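UDP-4-amino-4,6-dideoxy-N-acetyl-beta-L-altrosamine transaminase (Helicobacter pylori, PDB 2FNU) catalyses the pyridoxal-phosphate-dependent transamination that gives UDP-4-amino-4,6-dideoxy-beta-L-AltNAc, the second step in making pseudaminic acid, a sialic-acid-like sugar used to modify flagellin. Local coordinates at residues A124-D129 against S150-S155; E76-P81 against E120-I125; S58-L63 against A174-F179. All blocks are in the same frame, centred on the assembly; numbering follows the deposited sequence.

Contact 1 (A124-D129 against S150-S155); sequences AIVSVD and SFLSDS. With PMP (4'-deoxy-4'-aminopyridoxal-5'-phosphate), chain E.
The Phe151 ring turns its edge to Ser127, whose OG lies in the ring plane 3.3 Å from Phe151 CE2. Phe151 CG stands anti to the backbone N (chi1 173°), and the ring runs along the sheet toward Ser127 on the face covered by helix 137-146. On the other face, Val126 CG2 packs on Leu152 CB at 3.9 Å, and Tyr64 of helix 56-66 touches both side chains. The backbones are parallel and in register from Ala124 with Ser150 to Val128 with Asp154. Their hydrogen bonds alternate, the straightest being Leu152 N to Ile125 O, 2.9 Å with 173° at the hydrogen. Together with helix 137-146 the two strands form a beta-alpha-beta unit of the PLP-dependent aminotransferase fold, the cofactor sitting at their C-terminal ends. There Asp154 CB lies beside Val128 CG2, 3.9 Å away, and the Asp154 carboxylate faces the ring nitrogen of PMP, with OD1 2.7 Å from N1. Thr87 OG1 is hydrogen-bonded to OD1 and Ser156 OG to OD2, which would help to fix its rotation. Next along both segments, Ser155 OG donates to Asp129 OD2 at 2.7 Å, nearly along the C-O axis. One water joins Ser127 OG and Ser153 OG and makes a weak bond to Asp129 OD1, while a second donates to Asp129 O and to Asp154 O.

Contact 2 (E76-P81 against E120-I125); sequences EIITTP and ERTKAI
The Glu76 carboxylate and the Arg121 guanidinium are inclined by only 26°, yet they do not pair: Glu76 OE1 stays 4.9 Å from Arg121 NE. What meets the carboxylate is the aliphatic part of the arginine, with Arg121 CD 3.7 Å from Glu76 OE1 and Arg121 CB near the carboxylate carbon. The other oxygen, Glu76 OE2, is bonded by Asn119 ND2 and by a water that donates to it and accepts from Thr122 OG1. Asn119 N is hydrogen-bonded to Thr122 OG1 too, so Asn119 serves both side chains. With CG anti to the carbonyl carbon (chi1 -66°) and the chain extended beyond it, the glutamate crosses Arg121 obliquely. Ile78 lies on the same face of the sheet as Glu76 and sets its CD1 3.8 Å from Thr122 CG2. On the reverse face, Ile77 CG1 is 4.0 Å from Ala124 CB. Parallel backbone bonding begins with Glu76 N to Arg121 O, the donor standing 44° out of the carbonyl plane, and continues with Lys123 N to Glu76 O at 2.8 Å. Ile78 N then donates to Ala124 O at 3.0 Å. Ala124 N is buried without a partner. Backbone bonds of Ile77 to Thr97 and Val99, and of Thr79 to Val99, place strand 76-79 between strands 122-128 and 97-100, with Leu91 of helix 86-93 packed on Ile77, and Leu117 and Ile118 of a loop covering Ile78.

Contact 3 (S58-L63 against A174-F179); sequences SALLTL and ASVFSF. With PMP (4'-deoxy-4'-aminopyridoxal-5'-phosphate), chain E.
Val176 and Leu60 cross at about a right angle, their closest methyls being Leu60 CD2 and Val176 CG2 at 3.8 Å. The valine spreads its two branches between three residues of the helix. Val176 CG1, placed anti to the backbone N (chi1 167°), faces Ala59 CB at 4.1 Å, whereas Val176 CG2 fits between Leu60 and Leu63. Leu63 crosses the valine obliquely, its CD2 being 4.0 Å from Val176 CG2. Its other methyl, Leu63 CD1, comes to 3.6 Å from Ala174 CB, the closest approach between the two segments. No hydrogen bond spans the interface; between these two segments the contact is apolar. The segments run nearly antiparallel, at 164°, with 8.6 Å between their axes, and Ala59 and Ala174 each present only a methyl. Leu60 also serves the cofactor: while CD2 meets the valine, its CD1 lies 4.0 Å from PMP C6. Further along the strand, Ser178 OG donates to the phosphate oxygen O2P of PMP at 2.8 Å and accepts from His180 N, which helps orient the hydroxyl. Ala56 N and Thr57 OG1, at the start of the same helix, bind PMP too. A helix packed on the central sheet with its N-terminal end directed at the cofactor phosphate is characteristic of the PLP-binding large domain of fold-type I aminotransferases, to which the DegT/DnrJ/EryC1 family belongs.

In the fold
All three contacts belong to one mixed seven-stranded sheet and are largely buried, though contact 2 includes partly exposed Glu76, Arg121 and Lys123 and lies furthest from the centre of the chain. Contacts 1 and 2 share Ala124 and Ile125 on strand 122-128, and Val126 N to Ile78 O, at 2.8 Å, extends the ladder of contact 2 into contact 1. Strands 150-154 and 174-178 are neighbours, and Ser153 O accepts from Val176 N at 2.9 Å, joining contacts 1 and 3. Backbone bonding dominates the two strand pairs, whereas contact 3 is apolar helix-on-sheet packing. Contact 1 reaches PMP chiefly at the ring nitrogen, contact 3 at the phosphate through Ser178 and at the ring through Leu60; contact 2 remains remote.

Contact 1 (A124-D129 against S150-S155)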
loop_
_atom_site.group_PDB
_atom_site.type_symbol
_atom_site.label_atom_id
_atom_site.label_comp_id
_atom_site.label_asym_id
_atom_site.label_seq_id
_atom_site.Cartn_x
_atom_site.Cartn_y
_atom_site.Cartn_z
ATOM N N ALA B 124 -10.746 -22.802 -4.988
ATOM C CA ALA B 124 -10.824 -22.400 -3.588
ATOM C C ALA B 124 -12.203 -21.876 -3.272
ATOM O O ALA B 124 -12.993 -21.612 -4.195
ATOM C CB ALA B 124 -9.781 -21.283 -3.296
ATOM N N ILE B 125 -12.462 -21.706 -1.974
ATOM C CA ILE B 125 -13.653 -20.992 -1.506
ATOM C C ILE B 125 -13.168 -19.828 -0.634
ATOM O O ILE B 125 -12.334 -20.050 0.247
ATOM C CB ILE B 125 -14.600 -21.912 -0.705
ATOM C CG1 ILE B 125 -15.044 -23.090 -1.593
ATOM C CG2 ILE B 125 -15.806 -21.121 -0.155
ATOM C CD1 ILE B 125 -16.003 -24.061 -0.905
ATOM N N VAL B 126 -13.670 -18.612 -0.888
ATOM C CA VAL B 126 -13.349 -17.460 -0.031
ATOM C C VAL B 126 -14.629 -17.031 0.693
ATOM O O VAL B 126 -15.563 -16.545 0.052
ATOM C CB VAL B 126 -12.810 -16.251 -0.844
ATOM C CG1 VAL B 126 -12.628 -15.021 0.079
ATOM C CG2 VAL B 126 -11.495 -16.614 -1.535
ATOM N N SER B 127 -14.669 -17.230 2.010
ATOM C CA SER B 127 -15.795 -16.773 2.824
ATOM C C SER B 127 -15.454 -15.431 3.478
ATOM O O SER B 127 -14.281 -15.042 3.534
ATOM C CB SER B 127 -16.146 -17.806 3.907
ATOM O OG SER B 127 -15.012 -18.069 4.733
ATOM N N VAL B 128 -16.487 -14.763 3.978
ATOM C CA VAL B 128 -16.353 -13.490 4.688
ATOM C C VAL B 128 -17.138 -13.577 5.997
ATOM O O VAL B 128 -18.302 -14.010 6.006
ATOM C CB VAL B 128 -16.957 -12.348 3.845
ATOM C CG1 VAL B 128 -17.009 -11.024 4.637
ATOM C CG2 VAL B 128 -16.139 -12.182 2.568
ATOM N N ASP B 129 -16.523 -13.150 7.100
ATOM C CA ASP B 129 -17.218 -13.145 8.389
ATOM C C ASP B 129 -17.970 -11.825 8.456
ATOM O O ASP B 129 -17.443 -10.806 8.918
ATOM C CB ASP B 129 -16.208 -13.286 9.522
ATOM C CG ASP B 129 -15.390 -14.555 9.406
ATOM O OD1 ASP B 129 -15.974 -15.623 9.088
ATOM O OD2 ASP B 129 -14.162 -14.487 9.600
ATOM N N SER B 150 -8.673 -24.956 -1.555
ATOM C CA SER B 150 -8.175 -24.153 -0.447
ATOM C C SER B 150 -9.306 -23.345 0.162
ATOM O O SER B 150 -10.101 -22.740 -0.562
ATOM C CB SER B 150 -7.094 -23.192 -0.933
ATOM O OG SER B 150 -5.965 -23.914 -1.399
ATOM N N PHE B 151 -9.353 -23.345 1.495
ATOM C CA PHE B 151 -10.279 -22.493 2.264
ATOM C C PHE B 151 -9.540 -21.199 2.602
ATOM O O PHE B 151 -8.557 -21.224 3.341
ATOM C CB PHE B 151 -10.719 -23.259 3.526
ATOM C CG PHE B 151 -11.551 -22.474 4.512
ATOM C CD1 PHE B 151 -11.648 -22.918 5.825
ATOM C CD2 PHE B 151 -12.271 -21.339 4.139
ATOM C CE1 PHE B 151 -12.416 -22.224 6.772
ATOM C CE2 PHE B 151 -13.039 -20.640 5.093
ATOM C CZ PHE B 151 -13.106 -21.099 6.402
ATOM N N LEU B 152 -10.007 -20.083 2.040
ATOM C CA LEU B 152 -9.429 -18.766 2.326
ATOM C C LEU B 152 -10.499 -17.933 3.025
ATOM O O LEU B 152 -11.673 -18.004 2.677
ATOM C CB LEU B 152 -8.973 -18.060 1.043
ATOM C CG LEU B 152 -8.080 -18.887 0.103
ATOM C CD1 LEU B 152 -7.798 -18.143 -1.201
ATOM C CD2 LEU B 152 -6.788 -19.266 0.820
ATOM N N SER B 153 -10.100 -17.167 4.038
ATOM C CA SER B 153 -11.080 -16.441 4.849
ATOM C C SER B 153 -10.810 -14.936 4.834
ATOM O O SER B 153 -9.757 -14.509 5.312
ATOM C CB SER B 153 -11.024 -16.942 6.294
ATOM O OG SER B 153 -12.006 -16.306 7.129
ATOM N N ASP B 154 -11.738 -14.152 4.279
ATOM C CA ASP B 154 -11.686 -12.699 4.436
ATOM C C ASP B 154 -12.350 -12.346 5.769
ATOM O O ASP B 154 -13.574 -12.152 5.859
ATOM C CB ASP B 154 -12.348 -11.974 3.251
ATOM C CG ASP B 154 -12.228 -10.469 3.377
ATOM O OD1 ASP B 154 -12.565 -9.762 2.412
ATOM O OD2 ASP B 154 -11.768 -10.004 4.458
ATOM N N SER B 155 -11.518 -12.318 6.805
ATOM C CA SER B 155 -11.943 -12.048 8.173
ATOM C C SER B 155 -11.711 -10.571 8.494
ATOM O O SER B 155 -11.492 -10.208 9.647
ATOM C CB SER B 155 -11.188 -12.965 9.146
ATOM O OG SER B 155 -11.554 -14.329 8.896
HETATM N N1 PMP E . -12.811 -7.120 2.866
HETATM C C2 PMP E . -13.863 -6.647 3.607
HETATM C C2A PMP E . -14.926 -7.621 4.058
HETATM C C3 PMP E . -13.915 -5.284 3.931
HETATM O O3 PMP E . -14.936 -4.795 4.695
HETATM C C4 PMP E . -12.907 -4.399 3.480
HETATM C C4A PMP E . -12.982 -2.910 3.740
HETATM N N4A PMP E . -14.343 -2.419 3.760
HETATM C C5 PMP E . -11.815 -4.924 2.781
HETATM C C6 PMP E . -11.765 -6.295 2.540
HETATM C C5A PMP E . -10.673 -4.044 2.302
HETATM O O4P PMP E . -9.886 -3.738 3.438
HETATM P P PMP E . -8.925 -2.439 3.419
HETATM O O1P PMP E . -9.837 -1.245 3.576
HETATM O O2P PMP E . -8.054 -2.593 4.630
HETATM O O3P PMP E . -8.127 -2.430 2.144
HETATM O O HOH W 1 -14.780 -16.145 6.635
HETATM O O HOH W 2 -14.859 -10.280 7.737
#

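Contact 2 (E76-P81 against E120-I125)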
loop_
_atom_site.group_PDB
_atom_site.type_symbol
_atom_site.label_atom_id
_atom_site.label_comp_id
_atom_site.label_asym_id
_atom_site.label_seq_id
_atom_site.Cartn_x
_atom_site.Cartn_y
_atom_site.Cartn_z
ATOM N N GLU B 76 -11.619 -20.961 -11.135
ATOM C CA GLU B 76 -12.827 -20.483 -10.451
ATOM C C GLU B 76 -12.676 -20.510 -8.941
ATOM O O GLU B 76 -12.149 -21.480 -8.378
ATOM C CB GLU B 76 -14.052 -21.306 -10.874
ATOM C CG GLU B 76 -14.405 -21.107 -12.336
ATOM C CD GLU B 76 -15.656 -21.856 -12.784
ATOM O OE1 GLU B 76 -15.902 -21.869 -14.008
ATOM O OE2 GLU B 76 -16.383 -22.409 -11.941
ATOM N N ILE B 77 -13.135 -19.442 -8.281
ATOM C CA ILE B 77 -13.138 -19.400 -6.827
ATOM C C ILE B 77 -14.527 -19.028 -6.362
ATOM O O ILE B 77 -15.067 -18.020 -6.795
ATOM C CB ILE B 77 -12.067 -18.427 -6.276
ATOM C CG1 ILE B 77 -10.674 -19.060 -6.473
ATOM C CG2 ILE B 77 -12.322 -18.109 -4.795
ATOM C CD1 ILE B 77 -9.485 -18.285 -5.910
ATOM N N ILE B 78 -15.102 -19.866 -5.503
ATOM C CA ILE B 78 -16.436 -19.609 -4.985
ATOM C C ILE B 78 -16.320 -18.587 -3.876
ATOM O O ILE B 78 -15.440 -18.677 -3.022
ATOM C CB ILE B 78 -17.057 -20.909 -4.429
ATOM C CG1 ILE B 78 -17.308 -21.887 -5.574
ATOM C CG2 ILE B 78 -18.352 -20.618 -3.730
ATOM C CD1 ILE B 78 -17.518 -23.325 -5.072
ATOM N N THR B 79 -17.234 -17.618 -3.879
ATOM C CA THR B 79 -17.229 -16.602 -2.820
ATOM C C THR B 79 -18.619 -16.017 -2.605
ATOM O O THR B 79 -19.597 -16.472 -3.205
ATOM C CB THR B 79 -16.156 -15.501 -3.100
ATOM O OG1 THR B 79 -16.004 -14.664 -1.942
ATOM C CG2 THR B 79 -16.527 -14.674 -4.322
ATOM N N THR B 80 -18.708 -15.034 -1.723
ATOM C CA THR B 80 -19.993 -14.411 -1.396
ATOM C C THR B 80 -20.179 -13.098 -2.151
ATOM O O THR B 80 -19.211 -12.337 -2.321
ATOM C CB THR B 80 -20.101 -14.118 0.112
ATOM O OG1 THR B 80 -21.337 -13.426 0.376
ATOM C CG2 THR B 80 -18.890 -13.291 0.627
ATOM N N PRO B 81 -21.420 -12.817 -2.588
ATOM C CA PRO B 81 -21.686 -11.522 -3.204
ATOM C C PRO B 81 -21.908 -10.416 -2.171
ATOM O O PRO B 81 -21.972 -9.258 -2.551
ATOM C CB PRO B 81 -22.984 -11.779 -3.984
ATOM C CG PRO B 81 -23.716 -12.798 -3.165
ATOM C CD PRO B 81 -22.611 -13.691 -2.579
ATOM N N GLU B 120 -14.777 -28.989 -12.042
ATOM C CA GLU B 120 -13.369 -29.273 -12.303
ATOM C C GLU B 120 -12.466 -28.038 -12.281
ATOM O O GLU B 120 -11.263 -28.168 -12.104
ATOM C CB GLU B 120 -13.214 -30.034 -13.634
ATOM C CG GLU B 120 -13.778 -29.309 -14.875
ATOM C CD GLU B 120 -15.318 -29.183 -14.899
ATOM O OE1 GLU B 120 -16.029 -30.008 -14.269
ATOM O OE2 GLU B 120 -15.818 -28.243 -15.559
ATOM N N ARG B 121 -13.060 -26.852 -12.430
ATOM C CA ARG B 121 -12.287 -25.602 -12.465
ATOM C C ARG B 121 -12.146 -24.942 -11.091
ATOM O O ARG B 121 -11.383 -23.976 -10.943
ATOM C CB ARG B 121 -12.962 -24.609 -13.404
ATOM C CG ARG B 121 -12.941 -25.060 -14.857
ATOM C CD ARG B 121 -13.465 -23.988 -15.807
ATOM N NE ARG B 121 -13.134 -24.345 -17.184
ATOM C CZ ARG B 121 -11.992 -24.038 -17.796
ATOM N NH1 ARG B 121 -11.054 -23.334 -17.174
ATOM N NH2 ARG B 121 -11.791 -24.431 -19.046
ATOM N N THR B 122 -12.874 -25.442 -10.098
ATOM C CA THR B 122 -12.865 -24.798 -8.777
ATOM C C THR B 122 -11.514 -24.966 -8.091
ATOM O O THR B 122 -10.994 -26.073 -7.991
ATOM C CB THR B 122 -13.984 -25.361 -7.876
ATOM O OG1 THR B 122 -15.202 -25.416 -8.628
ATOM C CG2 THR B 122 -14.192 -24.459 -6.638
ATOM N N LYS B 123 -10.978 -23.854 -7.581
ATOM C CA LYS B 123 -9.677 -23.840 -6.919
ATOM C C LYS B 123 -9.774 -23.602 -5.405
ATOM O O LYS B 123 -8.975 -24.124 -4.626
ATOM C CB LYS B 123 -8.807 -22.746 -7.554
ATOM C CG LYS B 123 -7.395 -22.700 -7.016
ATOM C CD LYS B 123 -6.594 -23.938 -7.445
ATOM C CE LYS B 123 -5.195 -23.882 -6.865
ATOM N NZ LYS B 123 -4.354 -25.046 -7.273
ATOM N N ALA B 124 -10.746 -22.802 -4.988
ATOM C CA ALA B 124 -10.824 -22.400 -3.588
ATOM C C ALA B 124 -12.203 -21.876 -3.272
ATOM O O ALA B 124 -12.993 -21.612 -4.195
ATOM C CB ALA B 124 -9.781 -21.283 -3.296
ATOM N N ILE B 125 -12.462 -21.706 -1.974
ATOM C CA ILE B 125 -13.653 -20.992 -1.506
ATOM C C ILE B 125 -13.168 -19.828 -0.634
ATOM O O ILE B 125 -12.334 -20.050 0.247
ATOM C CB ILE B 125 -14.600 -21.912 -0.705
ATOM C CG1 ILE B 125 -15.044 -23.090 -1.593
ATOM C CG2 ILE B 125 -15.806 -21.121 -0.155
ATOM C CD1 ILE B 125 -16.003 -24.061 -0.905
HETATM O O HOH W 3 -16.628 -23.166 -9.199
#

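Contact 3 (S58-L63 against A174-F179)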
loop_
_atom_site.group_PDB
_atom_site.type_symbol
_atom_site.label_atom_id
_atom_site.label_comp_id
_atom_site.label_asym_id
_atom_site.label_seq_id
_atom_site.Cartn_x
_atom_site.Cartn_y
_atom_site.Cartn_z
ATOM N N SER B 58 -4.319 -5.149 -0.063
ATOM C CA SER B 58 -2.970 -5.629 -0.398
ATOM C C SER B 58 -2.728 -7.039 0.124
ATOM O O SER B 58 -2.119 -7.880 -0.566
ATOM C CB SER B 58 -1.891 -4.676 0.121
ATOM O OG SER B 58 -1.957 -3.431 -0.549
ATOM N N ALA B 59 -3.182 -7.283 1.359
ATOM C CA ALA B 59 -3.122 -8.610 1.957
ATOM C C ALA B 59 -3.882 -9.638 1.109
ATOM O O ALA B 59 -3.368 -10.742 0.845
ATOM C CB ALA B 59 -3.665 -8.561 3.368
ATOM N N LEU B 60 -5.089 -9.275 0.656
ATOM C CA LEU B 60 -5.893 -10.197 -0.149
ATOM C C LEU B 60 -5.185 -10.524 -1.463
ATOM O O LEU B 60 -5.123 -11.694 -1.865
ATOM C CB LEU B 60 -7.290 -9.607 -0.438
ATOM C CG LEU B 60 -8.306 -9.637 0.700
ATOM C CD1 LEU B 60 -9.478 -8.708 0.405
ATOM C CD2 LEU B 60 -8.812 -11.043 0.946
ATOM N N LEU B 61 -4.650 -9.501 -2.139
ATOM C CA LEU B 61 -3.957 -9.755 -3.400
ATOM C C LEU B 61 -2.769 -10.684 -3.146
ATOM O O LEU B 61 -2.527 -11.637 -3.892
ATOM C CB LEU B 61 -3.424 -8.462 -4.011
ATOM C CG LEU B 61 -2.574 -8.650 -5.277
ATOM C CD1 LEU B 61 -3.460 -9.154 -6.425
ATOM C CD2 LEU B 61 -1.879 -7.348 -5.671
ATOM N N THR B 62 -2.017 -10.398 -2.092
ATOM C CA THR B 62 -0.836 -11.213 -1.777
ATOM C C THR B 62 -1.221 -12.669 -1.497
ATOM O O THR B 62 -0.558 -13.595 -1.969
ATOM C CB THR B 62 -0.092 -10.605 -0.581
ATOM O OG1 THR B 62 0.317 -9.281 -0.949
ATOM C CG2 THR B 62 1.154 -11.432 -0.215
ATOM N N LEU B 63 -2.294 -12.860 -0.743
ATOM C CA LEU B 63 -2.797 -14.210 -0.479
ATOM C C LEU B 63 -3.264 -14.892 -1.775
ATOM O O LEU B 63 -2.878 -16.048 -2.051
ATOM C CB LEU B 63 -3.938 -14.170 0.550
ATOM C CG LEU B 63 -4.606 -15.534 0.793
ATOM C CD1 LEU B 63 -3.602 -16.614 1.236
ATOM C CD2 LEU B 63 -5.690 -15.313 1.870
ATOM N N ALA B 174 -5.448 -19.583 5.135
ATOM C CA ALA B 174 -4.991 -18.292 5.628
ATOM C C ALA B 174 -6.201 -17.392 5.780
ATOM O O ALA B 174 -7.220 -17.608 5.106
ATOM C CB ALA B 174 -3.985 -17.680 4.659
ATOM N N SER B 175 -6.065 -16.387 6.642
ATOM C CA SER B 175 -7.143 -15.443 6.912
ATOM C C SER B 175 -6.621 -14.013 6.849
ATOM O O SER B 175 -5.475 -13.750 7.209
ATOM C CB SER B 175 -7.733 -15.702 8.297
ATOM O OG SER B 175 -8.204 -17.051 8.405
ATOM N N VAL B 176 -7.475 -13.108 6.398
ATOM C CA VAL B 176 -7.097 -11.700 6.260
ATOM C C VAL B 176 -7.852 -10.876 7.292
ATOM O O VAL B 176 -9.035 -11.107 7.514
ATOM C CB VAL B 176 -7.416 -11.194 4.843
ATOM C CG1 VAL B 176 -7.337 -9.655 4.744
ATOM C CG2 VAL B 176 -6.486 -11.897 3.838
ATOM N N PHE B 177 -7.161 -9.911 7.914
ATOM C CA PHE B 177 -7.805 -8.907 8.767
ATOM C C PHE B 177 -7.526 -7.509 8.228
ATOM O O PHE B 177 -6.508 -7.282 7.583
ATOM C CB PHE B 177 -7.268 -9.005 10.198
ATOM C CG PHE B 177 -7.594 -10.316 10.873
ATOM C CD1 PHE B 177 -6.652 -11.337 10.922
ATOM C CD2 PHE B 177 -8.841 -10.540 11.418
ATOM C CE1 PHE B 177 -6.955 -12.557 11.536
ATOM C CE2 PHE B 177 -9.161 -11.765 12.031
ATOM C CZ PHE B 177 -8.219 -12.772 12.091
ATOM N N SER B 178 -8.420 -6.570 8.518
ATOM C CA SER B 178 -8.181 -5.177 8.157
ATOM C C SER B 178 -8.036 -4.338 9.414
ATOM O O SER B 178 -8.744 -4.551 10.396
ATOM C CB SER B 178 -9.364 -4.625 7.340
ATOM O OG SER B 178 -9.209 -3.227 7.072
ATOM N N PHE B 179 -7.160 -3.336 9.343
ATOM C CA PHE B 179 -6.941 -2.362 10.416
ATOM C C PHE B 179 -7.245 -0.964 9.876
ATOM O O PHE B 179 -6.707 0.030 10.365
ATOM C CB PHE B 179 -5.500 -2.425 10.937
ATOM C CG PHE B 179 -5.028 -3.817 11.244
ATOM C CD1 PHE B 179 -3.868 -4.297 10.671
ATOM C CD2 PHE B 179 -5.751 -4.648 12.093
ATOM C CE1 PHE B 179 -3.415 -5.611 10.926
ATOM C CE2 PHE B 179 -5.302 -5.949 12.363
ATOM C CZ PHE B 179 -4.142 -6.422 11.782
HETATM N N1 PMP E . -12.811 -7.120 2.866
HETATM C C2 PMP E . -13.863 -6.647 3.607
HETATM C C2A PMP E . -14.926 -7.621 4.058
HETATM C C3 PMP E . -13.915 -5.284 3.931
HETATM O O3 PMP E . -14.936 -4.795 4.695
HETATM C C4 PMP E . -12.907 -4.399 3.480
HETATM C C4A PMP E . -12.982 -2.910 3.740
HETATM N N4A PMP E . -14.343 -2.419 3.760
HETATM C C5 PMP E . -11.815 -4.924 2.781
HETATM C C6 PMP E . -11.765 -6.295 2.540
HETATM C C5A PMP E . -10.673 -4.044 2.302
HETATM O O4P PMP E . -9.886 -3.738 3.438
HETATM P P PMP E . -8.925 -2.439 3.419
HETATM O O1P PMP E . -9.837 -1.245 3.576
HETATM O O2P PMP E . -8.054 -2.593 4.630
HETATM O O3P PMP E . -8.127 -2.430 2.144
#